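Local coordinates for protein CrmK (Actinoalloteichus sp. WH1-2216-6, PDB 5I1V) that acts as a flavin-dependent oxidase, carrying covalently bound FAD, in the recycling of shunt products during caerulomycin biosynthesis, at residues A29-F34 with D76-L81; R339-S344 with R419-I424; E480-W485 with F495-R500. All coordinates share one frame; numbering follows the deposited sequence.

Contact 1 of 3, residues A29-F34 with D76-L81; sequences AQPEYF and DVIVDL
Tyr33 pairs with Val77 and Phe34 with Ile78 in parallel register, on neighbouring strands. Between these two segments the backbone bonds are few and weak. Ile78 N gives a long, weak but fairly straight hydrogen bond to Tyr33 O (3.3 Å, 163° at the hydrogen), and just before the strand begins Glu32 N makes a weak, strongly bent one to Asp76 O (121°). CA-H...O contacts supplement them, the shorter running from Phe34 CA to Ile78 O at 3.3 Å.

The side chains alternate between the two faces of the sheet. On one, Val77 CG2 lies over the Tyr33 ring in a CH-pi contact, 4.1 Å from its centroid, while Val77 CG1 comes within 3.6 Å of Tyr33 CE1. The tyrosine can offer its face because chi1 of 57° wedges CG between its backbone N and carbonyl carbon, swinging the ring back across the neighbouring strand. On the other face, Ile78 lies alongside Phe34 and extends its long branch until CD1 meets Ala29 CB at 3.5 Å. Pro31 CG rests 3.6 Å above the centre of the Phe34 ring, so the proline covers one ring face.

Charged groups stay at the margin: Glu32 forms a salt bridge with Lys55, and Asp76 OD2 accepts from Arg56 N. Strand 57-60, with the FAD-binding residue Val59, lies along the far side of strand 77-80, and Leu81 ending segment 76-81 touches FAD. Between the two segments, cohesion probably owes much to branched aliphatic and aromatic side chains meeting on both faces of this FAD-binding-domain sheet.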
loop_
_atom_site.group_PDB
_atom_site.type_symbol
_atom_site.label_atom_id
_atom_site.label_comp_id
_atom_site.label_asym_id
_atom_site.label_seq_id
_atom_site.Cartn_x
_atom_site.Cartn_y
_atom_site.Cartn_z
ATOM N N ALA A 29 -8.850 -1.944 -20.813
ATOM C CA ALA A 29 -9.548 -3.083 -21.418
ATOM C C ALA A 29 -10.982 -2.765 -21.829
ATOM O O ALA A 29 -11.662 -1.950 -21.199
ATOM C CB ALA A 29 -9.552 -4.230 -20.432
ATOM N N GLN A 30 -11.504 -3.488 -22.809
ATOM C CA GLN A 30 -12.913 -3.381 -23.134
ATOM C C GLN A 30 -13.567 -4.720 -23.464
ATOM O O GLN A 30 -14.062 -4.931 -24.573
ATOM C CB GLN A 30 -13.181 -2.318 -24.225
ATOM C CG GLN A 30 -12.200 -2.326 -25.330
ATOM C CD GLN A 30 -12.402 -1.128 -26.258
ATOM O OE1 GLN A 30 -13.535 -0.604 -26.399
ATOM N NE2 GLN A 30 -11.311 -0.682 -26.886
ATOM N N PRO A 31 -13.584 -5.635 -22.497
ATOM C CA PRO A 31 -14.253 -6.907 -22.786
ATOM C C PRO A 31 -15.785 -6.805 -22.821
ATOM O O PRO A 31 -16.397 -5.842 -22.336
ATOM C CB PRO A 31 -13.787 -7.776 -21.608
ATOM C CG PRO A 31 -13.781 -6.797 -20.503
ATOM C CD PRO A 31 -13.092 -5.614 -21.120
ATOM N N GLU A 32 -16.409 -7.831 -23.377
ATOM C CA GLU A 32 -17.817 -8.087 -23.213
ATOM C C GLU A 32 -18.217 -8.057 -21.744
ATOM O O GLU A 32 -19.255 -7.503 -21.361
ATOM C CB GLU A 32 -18.114 -9.493 -23.738
ATOM C CG GLU A 32 -19.437 -9.639 -24.422
ATOM C CD GLU A 32 -19.748 -11.100 -24.730
ATOM O OE1 GLU A 32 -20.853 -11.522 -24.333
ATOM O OE2 GLU A 32 -18.885 -11.807 -25.321
ATOM N N TYR A 33 -17.405 -8.725 -20.919
ATOM C CA TYR A 33 -17.608 -8.705 -19.515
ATOM C C TYR A 33 -16.331 -9.070 -18.791
ATOM O O TYR A 33 -15.432 -9.709 -19.352
ATOM C CB TYR A 33 -18.783 -9.639 -19.110
ATOM C CG TYR A 33 -18.668 -11.069 -19.509
ATOM C CD1 TYR A 33 -18.071 -11.996 -18.693
ATOM C CD2 TYR A 33 -19.159 -11.492 -20.716
ATOM C CE1 TYR A 33 -18.000 -13.331 -19.053
ATOM C CE2 TYR A 33 -19.052 -12.793 -21.115
ATOM C CZ TYR A 33 -18.478 -13.722 -20.273
ATOM O OH TYR A 33 -18.368 -15.033 -20.689
ATOM N N PHE A 34 -16.242 -8.651 -17.544
ATOM C CA PHE A 34 -15.297 -9.213 -16.576
ATOM C C PHE A 34 -16.028 -10.303 -15.780
ATOM O O PHE A 34 -17.246 -10.183 -15.417
ATOM C CB PHE A 34 -14.804 -8.139 -15.608
ATOM C CG PHE A 34 -14.063 -7.025 -16.278
ATOM C CD1 PHE A 34 -14.738 -5.920 -16.745
ATOM C CD2 PHE A 34 -12.690 -7.081 -16.417
ATOM C CE1 PHE A 34 -14.049 -4.864 -17.324
ATOM C CE2 PHE A 34 -12.008 -6.038 -16.999
ATOM C CZ PHE A 34 -12.696 -4.951 -17.472
ATOM N N ASP A 76 -12.356 -10.591 -25.254
ATOM C CA ASP A 76 -13.781 -10.615 -25.063
ATOM C C ASP A 76 -14.169 -10.838 -23.593
ATOM O O ASP A 76 -15.226 -10.380 -23.171
ATOM C CB ASP A 76 -14.423 -11.724 -25.887
ATOM C CG ASP A 76 -14.166 -11.595 -27.369
ATOM O OD1 ASP A 76 -14.270 -10.445 -27.890
ATOM O OD2 ASP A 76 -13.848 -12.652 -28.009
ATOM N N VAL A 77 -13.351 -11.606 -22.849
ATOM C CA VAL A 77 -13.636 -11.923 -21.487
ATOM C C VAL A 77 -12.370 -11.849 -20.710
ATOM O O VAL A 77 -11.367 -12.452 -21.081
ATOM C CB VAL A 77 -14.193 -13.363 -21.314
ATOM C CG1 VAL A 77 -14.492 -13.665 -19.843
ATOM C CG2 VAL A 77 -15.379 -13.574 -22.196
ATOM N N ILE A 78 -12.400 -11.093 -19.622
ATOM C CA ILE A 78 -11.297 -11.065 -18.683
ATOM C C ILE A 78 -11.738 -11.671 -17.366
ATOM O O ILE A 78 -12.747 -11.261 -16.797
ATOM C CB ILE A 78 -10.804 -9.628 -18.474
ATOM C CG1 ILE A 78 -10.213 -9.120 -19.745
ATOM C CG2 ILE A 78 -9.813 -9.575 -17.300
ATOM C CD1 ILE A 78 -9.829 -7.641 -19.686
ATOM N N VAL A 79 -11.058 -12.742 -16.940
ATOM C CA VAL A 79 -11.324 -13.389 -15.675
ATOM C C VAL A 79 -10.413 -12.715 -14.628
ATOM O O VAL A 79 -9.176 -12.835 -14.723
ATOM C CB VAL A 79 -10.998 -14.892 -15.742
ATOM C CG1 VAL A 79 -11.187 -15.533 -14.391
ATOM C CG2 VAL A 79 -11.879 -15.603 -16.755
ATOM N N ASP A 80 -11.003 -12.029 -13.654
ATOM C CA ASP A 80 -10.223 -11.262 -12.696
ATOM C C ASP A 80 -10.222 -12.088 -11.416
ATOM O O ASP A 80 -11.266 -12.353 -10.858
ATOM C CB ASP A 80 -10.822 -9.907 -12.482
ATOM C CG ASP A 80 -10.041 -9.038 -11.524
ATOM O OD1 ASP A 80 -9.650 -9.485 -10.434
ATOM O OD2 ASP A 80 -9.827 -7.845 -11.863
ATOM N N LEU A 81 -9.039 -12.487 -10.994
ATOM C CA LEU A 81 -8.859 -13.384 -9.810
ATOM C C LEU A 81 -8.650 -12.670 -8.480
ATOM O O LEU A 81 -8.289 -13.296 -7.493
ATOM C CB LEU A 81 -7.708 -14.318 -10.106
ATOM C CG LEU A 81 -7.922 -15.293 -11.260
ATOM C CD1 LEU A 81 -6.791 -16.318 -11.274
ATOM C CD2 LEU A 81 -9.231 -16.039 -11.209
#

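Contact 2 of 3, residues R339-S344 with R419-I424; sequences RRKVKS and RWIREI
Lys343 NZ is gripped by salt bridges to Asp451 and Asp453, and it donates to a water 2.9 Å away. That water donates to Arg422 O at 3.0 Å and so links strand to helix, whose segments share no direct hydrogen bond. A bend at chi4 (-93°) turns NZ away from the line of the chain, and Lys343 CE lies 3.9 Å from Arg422 CA.

Ile421 touches both lysines. Its CD1 meets the backbone at Lys341 O (3.4 Å), CG1 meets Lys343 CD, and CG2 packs at 3.7 Å on CG of Lys341, which crosses it at about a right angle. Lysine suits both strand positions, since its methylenes cover an isoleucine while its amine reaches an acid. A turn at chi2 (70°) bends Lys341, and its NZ pairs with Asp451 and Glu67. Arg422 NE has Asp453, so the gathered positive charges are probably well balanced.

Helix 414-428 lies almost parallel to strand 339-344, the short axes 9.3 Å apart and 6° from alignment. It packs on one face of the large antiparallel sheet, where Trp420 reaches strand 400-408 and helix 353-364; Val342 points to the other face, its side chain about 7 Å from the bound FAD.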
loop_
_atom_site.group_PDB
_atom_site.type_symbol
_atom_site.label_atom_id
_atom_site.label_comp_id
_atom_site.label_asym_id
_atom_site.label_seq_id
_atom_site.Cartn_x
_atom_site.Cartn_y
_atom_site.Cartn_z
ATOM N N ARG A 339 0.664 6.183 -16.628
ATOM C CA ARG A 339 1.035 5.574 -17.908
ATOM C C ARG A 339 2.518 5.205 -17.830
ATOM O O ARG A 339 3.311 5.947 -17.235
ATOM C CB ARG A 339 0.725 6.529 -19.048
ATOM C CG ARG A 339 -0.725 6.968 -19.125
ATOM C CD ARG A 339 -0.973 8.078 -20.145
ATOM N NE ARG A 339 -1.041 7.593 -21.526
ATOM C CZ ARG A 339 -2.124 7.053 -22.091
ATOM N NH1 ARG A 339 -3.251 6.895 -21.411
ATOM N NH2 ARG A 339 -2.069 6.613 -23.338
ATOM N N ARG A 340 2.900 4.066 -18.384
ATOM C CA ARG A 340 4.265 3.528 -18.187
ATOM C C ARG A 340 4.792 2.802 -19.368
ATOM O O ARG A 340 4.025 2.216 -20.143
ATOM C CB ARG A 340 4.325 2.496 -17.042
ATOM C CG ARG A 340 3.524 2.840 -15.817
ATOM C CD ARG A 340 3.491 1.677 -14.826
ATOM N NE ARG A 340 2.685 2.055 -13.659
ATOM C CZ ARG A 340 3.135 2.802 -12.656
ATOM N NH1 ARG A 340 2.320 3.134 -11.661
ATOM N NH2 ARG A 340 4.396 3.240 -12.654
ATOM N N LYS A 341 6.123 2.750 -19.466
ATOM C CA LYS A 341 6.805 1.856 -20.353
ATOM C C LYS A 341 8.046 1.310 -19.603
ATOM O O LYS A 341 8.793 2.065 -18.965
ATOM C CB LYS A 341 7.204 2.584 -21.623
ATOM C CG LYS A 341 7.997 1.790 -22.648
ATOM C CD LYS A 341 7.192 0.728 -23.343
ATOM C CE LYS A 341 8.031 -0.066 -24.343
ATOM N NZ LYS A 341 7.533 -1.474 -24.522
ATOM N N VAL A 342 8.255 -0.001 -19.655
ATOM C CA VAL A 342 9.408 -0.619 -18.972
ATOM C C VAL A 342 10.221 -1.423 -19.972
ATOM O O VAL A 342 9.708 -1.889 -20.990
ATOM C CB VAL A 342 9.030 -1.520 -17.790
ATOM C CG1 VAL A 342 8.356 -0.712 -16.680
ATOM C CG2 VAL A 342 8.184 -2.708 -18.290
ATOM N N LYS A 343 11.519 -1.517 -19.714
ATOM C CA LYS A 343 12.390 -2.387 -20.462
ATOM C C LYS A 343 13.363 -3.068 -19.469
ATOM O O LYS A 343 13.518 -2.649 -18.338
ATOM C CB LYS A 343 13.169 -1.586 -21.533
ATOM C CG LYS A 343 12.296 -0.894 -22.569
ATOM C CD LYS A 343 13.131 -0.192 -23.624
ATOM C CE LYS A 343 12.281 0.324 -24.757
ATOM N NZ LYS A 343 12.205 -0.668 -25.868
ATOM N N SER A 344 14.032 -4.086 -19.938
ATOM C CA SER A 344 14.822 -4.958 -19.131
ATOM C C SER A 344 16.032 -5.419 -19.925
ATOM O O SER A 344 15.941 -5.578 -21.143
ATOM C CB SER A 344 13.917 -6.137 -18.744
ATOM O OG SER A 344 14.609 -7.339 -18.648
ATOM N N ARG A 419 9.548 7.710 -26.914
ATOM C CA ARG A 419 10.765 7.955 -27.688
ATOM C C ARG A 419 11.998 7.973 -26.783
ATOM O O ARG A 419 12.981 7.357 -27.134
ATOM C CB ARG A 419 10.655 9.196 -28.596
ATOM C CG ARG A 419 11.891 9.414 -29.457
ATOM C CD ARG A 419 11.738 10.523 -30.527
ATOM N NE ARG A 419 11.225 11.777 -29.970
ATOM C CZ ARG A 419 9.958 12.209 -30.054
ATOM N NH1 ARG A 419 9.012 11.507 -30.692
ATOM N NH2 ARG A 419 9.627 13.366 -29.488
ATOM N N TRP A 420 11.933 8.584 -25.604
ATOM C CA TRP A 420 13.116 8.680 -24.721
ATOM C C TRP A 420 13.648 7.299 -24.263
ATOM O O TRP A 420 14.850 7.013 -24.367
ATOM C CB TRP A 420 12.820 9.545 -23.494
ATOM C CG TRP A 420 14.029 9.691 -22.603
ATOM C CD1 TRP A 420 15.030 10.622 -22.730
ATOM C CD2 TRP A 420 14.409 8.843 -21.508
ATOM N NE1 TRP A 420 16.006 10.406 -21.759
ATOM C CE2 TRP A 420 15.637 9.327 -21.000
ATOM C CE3 TRP A 420 13.815 7.728 -20.885
ATOM C CZ2 TRP A 420 16.279 8.732 -19.923
ATOM C CZ3 TRP A 420 14.474 7.123 -19.824
ATOM C CH2 TRP A 420 15.683 7.638 -19.346
ATOM N N ILE A 421 12.736 6.427 -23.809
ATOM C CA ILE A 421 13.142 5.120 -23.308
ATOM C C ILE A 421 13.598 4.210 -24.448
ATOM O O ILE A 421 14.521 3.429 -24.280
ATOM C CB ILE A 421 12.039 4.462 -22.435
ATOM C CG1 ILE A 421 12.623 3.264 -21.700
ATOM C CG2 ILE A 421 10.776 4.082 -23.237
ATOM C CD1 ILE A 421 11.711 2.723 -20.590
ATOM N N ARG A 422 12.988 4.328 -25.629
ATOM C CA ARG A 422 13.407 3.521 -26.750
ATOM C C ARG A 422 14.809 3.854 -27.229
ATOM O O ARG A 422 15.597 2.963 -27.561
ATOM C CB ARG A 422 12.430 3.644 -27.883
ATOM C CG ARG A 422 11.190 2.796 -27.654
ATOM C CD ARG A 422 10.071 3.244 -28.557
ATOM N NE ARG A 422 8.942 2.365 -28.406
ATOM C CZ ARG A 422 7.738 2.632 -28.876
ATOM N NH1 ARG A 422 7.505 3.762 -29.545
ATOM N NH2 ARG A 422 6.776 1.751 -28.686
ATOM N N GLU A 423 15.097 5.148 -27.252
ATOM C CA GLU A 423 16.391 5.631 -27.749
ATOM C C GLU A 423 17.525 5.354 -26.764
ATOM O O GLU A 423 18.590 4.886 -27.181
ATOM C CB GLU A 423 16.283 7.114 -28.115
ATOM C CG GLU A 423 15.479 7.276 -29.401
ATOM C CD GLU A 423 15.461 8.688 -29.991
ATOM O OE1 GLU A 423 15.849 9.658 -29.287
ATOM O OE2 GLU A 423 14.989 8.823 -31.157
ATOM N N ILE A 424 17.294 5.576 -25.466
ATOM C CA ILE A 424 18.345 5.258 -24.494
ATOM C C ILE A 424 18.701 3.781 -24.535
ATOM O O ILE A 424 19.881 3.432 -24.483
ATOM C CB ILE A 424 18.056 5.710 -23.061
ATOM C CG1 ILE A 424 19.278 5.432 -22.168
ATOM C CG2 ILE A 424 16.802 5.046 -22.460
ATOM C CD1 ILE A 424 19.179 6.069 -20.786
HETATM O O HOH W 1 14.398 0.231 -27.573
#

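Contact 3 of 3, residues E480-W485 with F495-R500; sequences EIKSRW and FSIRPR
Lys482 reaches along the chain end at Ile497, and much of its contact is made by aliphatic carbons. Lys482 CB touches Ile497 CG2 at 3.8 Å, and beyond it CG, CD and CE pass in succession beside Ile497 O, with CE 3.6 Å from it. A bend at chi2 (76°) followed by an extended chain carries the amine past the carbonyl. Isoleucine gives the lysine a branched apolar surface at its root.

The polar contacts begin where that run ends. Lys482 NZ donates to a water at 2.7 Å, and the same water lies 2.9 Å from Ile497 O. The amine also bonds to the carbonyls of Asn193 and Phe491, and Asp486 adds a salt bridge, so the buried charge is probably well surrounded. The Asn193 side chain accepts from Ile497 N, tying both segments to one loop.

At the C terminus, the guanidinium of Arg500 lies with one face toward Ser483 OG. That oxygen is 3.0 Å from Arg500 NH2, but the angle is too poor for a hydrogen bond. The Glu480 carboxylate turns away to Arg477.

In this berberine-like C-terminal region, then, a buried lysine joins Ile497 to helix 475-485 by carbon contact and a shared water, whereas the exposed terminal arginine lies over the helix without a hydrogen bond to segment 480-485, and is probably held less firmly.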
loop_
_atom_site.group_PDB
_atom_site.type_symbol
_atom_site.label_atom_id
_atom_site.label_comp_id
_atom_site.label_asym_id
_atom_site.label_seq_id
_atom_site.Cartn_x
_atom_site.Cartn_y
_atom_site.Cartn_z
ATOM N N GLU A 480 6.822 -27.219 -26.796
ATOM C CA GLU A 480 6.341 -28.596 -26.703
ATOM C C GLU A 480 5.327 -28.780 -25.566
ATOM O O GLU A 480 4.342 -29.501 -25.662
ATOM C CB GLU A 480 7.550 -29.545 -26.520
ATOM C CG GLU A 480 7.217 -30.931 -26.017
ATOM C CD GLU A 480 8.475 -31.754 -25.684
ATOM O OE1 GLU A 480 9.540 -31.172 -25.379
ATOM O OE2 GLU A 480 8.398 -32.997 -25.702
ATOM N N ILE A 481 5.586 -28.159 -24.434
ATOM C CA ILE A 481 4.659 -28.291 -23.331
ATOM C C ILE A 481 3.345 -27.539 -23.705
ATOM O O ILE A 481 2.249 -28.006 -23.436
ATOM C CB ILE A 481 5.312 -27.774 -22.035
ATOM C CG1 ILE A 481 6.502 -28.650 -21.712
ATOM C CG2 ILE A 481 4.319 -27.746 -20.884
ATOM C CD1 ILE A 481 7.431 -28.120 -20.628
ATOM N N LYS A 482 3.482 -26.381 -24.310
ATOM C CA LYS A 482 2.354 -25.593 -24.771
ATOM C C LYS A 482 1.440 -26.414 -25.661
ATOM O O LYS A 482 0.219 -26.450 -25.510
ATOM C CB LYS A 482 2.876 -24.354 -25.509
ATOM C CG LYS A 482 1.831 -23.595 -26.341
ATOM C CD LYS A 482 0.917 -22.771 -25.433
ATOM C CE LYS A 482 -0.196 -22.111 -26.229
ATOM N NZ LYS A 482 -0.943 -21.170 -25.365
ATOM N N SER A 483 2.071 -27.122 -26.575
ATOM C CA SER A 483 1.369 -27.890 -27.542
ATOM C C SER A 483 0.674 -29.091 -26.887
ATOM O O SER A 483 -0.378 -29.513 -27.337
ATOM C CB SER A 483 2.326 -28.261 -28.671
ATOM O OG SER A 483 1.853 -29.381 -29.326
ATOM N N ARG A 484 1.217 -29.603 -25.791
ATOM C CA ARG A 484 0.581 -30.705 -25.113
ATOM C C ARG A 484 -0.590 -30.239 -24.257
ATOM O O ARG A 484 -1.601 -30.937 -24.117
ATOM C CB ARG A 484 1.626 -31.400 -24.239
ATOM C CG ARG A 484 1.123 -32.451 -23.273
ATOM C CD ARG A 484 2.261 -33.423 -22.907
ATOM N NE ARG A 484 2.456 -33.632 -21.468
ATOM C CZ ARG A 484 1.715 -34.417 -20.677
ATOM N NH1 ARG A 484 0.676 -35.077 -21.165
ATOM N NH2 ARG A 484 2.014 -34.533 -19.377
ATOM N N TRP A 485 -0.445 -29.079 -23.629
ATOM C CA TRP A 485 -1.391 -28.701 -22.557
ATOM C C TRP A 485 -2.438 -27.645 -22.957
ATOM O O TRP A 485 -3.497 -27.561 -22.334
ATOM C CB TRP A 485 -0.603 -28.254 -21.334
ATOM C CG TRP A 485 -0.070 -29.367 -20.534
ATOM C CD1 TRP A 485 1.217 -29.770 -20.459
ATOM C CD2 TRP A 485 -0.815 -30.237 -19.680
ATOM N NE1 TRP A 485 1.326 -30.843 -19.640
ATOM C CE2 TRP A 485 0.105 -31.127 -19.107
ATOM C CE3 TRP A 485 -2.142 -30.301 -19.289
ATOM C CZ2 TRP A 485 -0.262 -32.106 -18.215
ATOM C CZ3 TRP A 485 -2.520 -31.311 -18.410
ATOM C CH2 TRP A 485 -1.577 -32.184 -17.873
ATOM N N PHE A 495 3.336 -11.990 -26.661
ATOM C CA PHE A 495 4.507 -12.781 -26.319
ATOM C C PHE A 495 4.166 -14.144 -25.750
ATOM O O PHE A 495 4.941 -14.689 -25.002
ATOM C CB PHE A 495 5.382 -12.029 -25.335
ATOM C CG PHE A 495 6.267 -10.961 -25.953
ATOM C CD1 PHE A 495 6.473 -10.864 -27.323
ATOM C CD2 PHE A 495 6.979 -10.105 -25.129
ATOM C CE1 PHE A 495 7.341 -9.912 -27.843
ATOM C CE2 PHE A 495 7.849 -9.144 -25.663
ATOM C CZ PHE A 495 8.025 -9.059 -27.006
ATOM N N SER A 496 3.053 -14.728 -26.141
ATOM C CA SER A 496 2.736 -16.056 -25.661
ATOM C C SER A 496 3.573 -17.106 -26.372
ATOM O O SER A 496 4.002 -16.892 -27.499
ATOM C CB SER A 496 1.256 -16.360 -25.752
ATOM O OG SER A 496 0.750 -16.357 -27.070
ATOM N N ILE A 497 3.823 -18.207 -25.682
ATOM C CA ILE A 497 4.580 -19.325 -26.281
ATOM C C ILE A 497 3.808 -19.783 -27.513
ATOM O O ILE A 497 2.667 -20.221 -27.394
ATOM C CB ILE A 497 4.751 -20.527 -25.312
ATOM C CG1 ILE A 497 5.352 -20.121 -23.941
ATOM C CG2 ILE A 497 5.545 -21.629 -25.943
ATOM C CD1 ILE A 497 6.626 -19.392 -24.061
ATOM N N ARG A 498 4.420 -19.732 -28.687
ATOM C CA ARG A 498 3.708 -20.158 -29.915
ATOM C C ARG A 498 3.668 -21.679 -30.030
ATOM O O ARG A 498 4.624 -22.362 -29.678
ATOM C CB ARG A 498 4.363 -19.608 -31.185
ATOM C CG ARG A 498 4.521 -18.092 -31.252
ATOM C CD ARG A 498 3.232 -17.378 -30.948
ATOM N NE ARG A 498 3.226 -15.986 -31.407
ATOM C CZ ARG A 498 3.318 -14.907 -30.634
ATOM N NH1 ARG A 498 3.473 -15.003 -29.317
ATOM N NH2 ARG A 498 3.254 -13.710 -31.198
ATOM N N PRO A 499 2.585 -22.222 -30.554
ATOM C CA PRO A 499 2.593 -23.685 -30.563
ATOM C C PRO A 499 3.664 -24.208 -31.562
ATOM O O PRO A 499 3.907 -23.578 -32.599
ATOM C CB PRO A 499 1.175 -24.050 -31.016
ATOM C CG PRO A 499 0.374 -22.774 -30.851
ATOM C CD PRO A 499 1.360 -21.683 -31.151
ATOM N N ARG A 500 4.313 -25.310 -31.178
ATOM C CA ARG A 500 5.325 -26.009 -32.009
ATOM C C ARG A 500 5.123 -25.852 -33.522
ATOM O O ARG A 500 5.819 -25.114 -34.238
ATOM C CB ARG A 500 5.297 -27.504 -31.674
ATOM C CG ARG A 500 6.312 -27.962 -30.644
ATOM C CD ARG A 500 6.379 -29.488 -30.597
ATOM N NE ARG A 500 5.049 -30.056 -30.843
ATOM C CZ ARG A 500 4.608 -31.216 -30.353
ATOM N NH1 ARG A 500 5.387 -31.993 -29.596
ATOM N NH2 ARG A 500 3.360 -31.611 -30.640
ATOM O OXT ARG A 500 4.218 -26.480 -34.073
HETATM O O HOH W 2 1.270 -19.743 -24.956
#

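The three contacts follow one another along the chain, none nested or crossing. Contact 1 closes a loop of 41 residues holding helix 40-52 and strand 57-60, with FAD-binding residues including Val59 and His64, the latter covalently attached; it brings strand 77-80 in beside strand 33-36. Contact 2 spans 74 residues, including helix 353-364 and strands 374-379 and 400-408, and lays helix 414-428 on the large antiparallel sheet. Contact 3 closes merely nine residues, folding the C-terminal tail back on helix 475-485. Their centres lie 23 to 29 Å apart without touching. In contact 1 Leu81 touches FAD, while the side chains of Val342 in contact 2 and Lys482 in contact 3 lie about 7 and 10 Å from it.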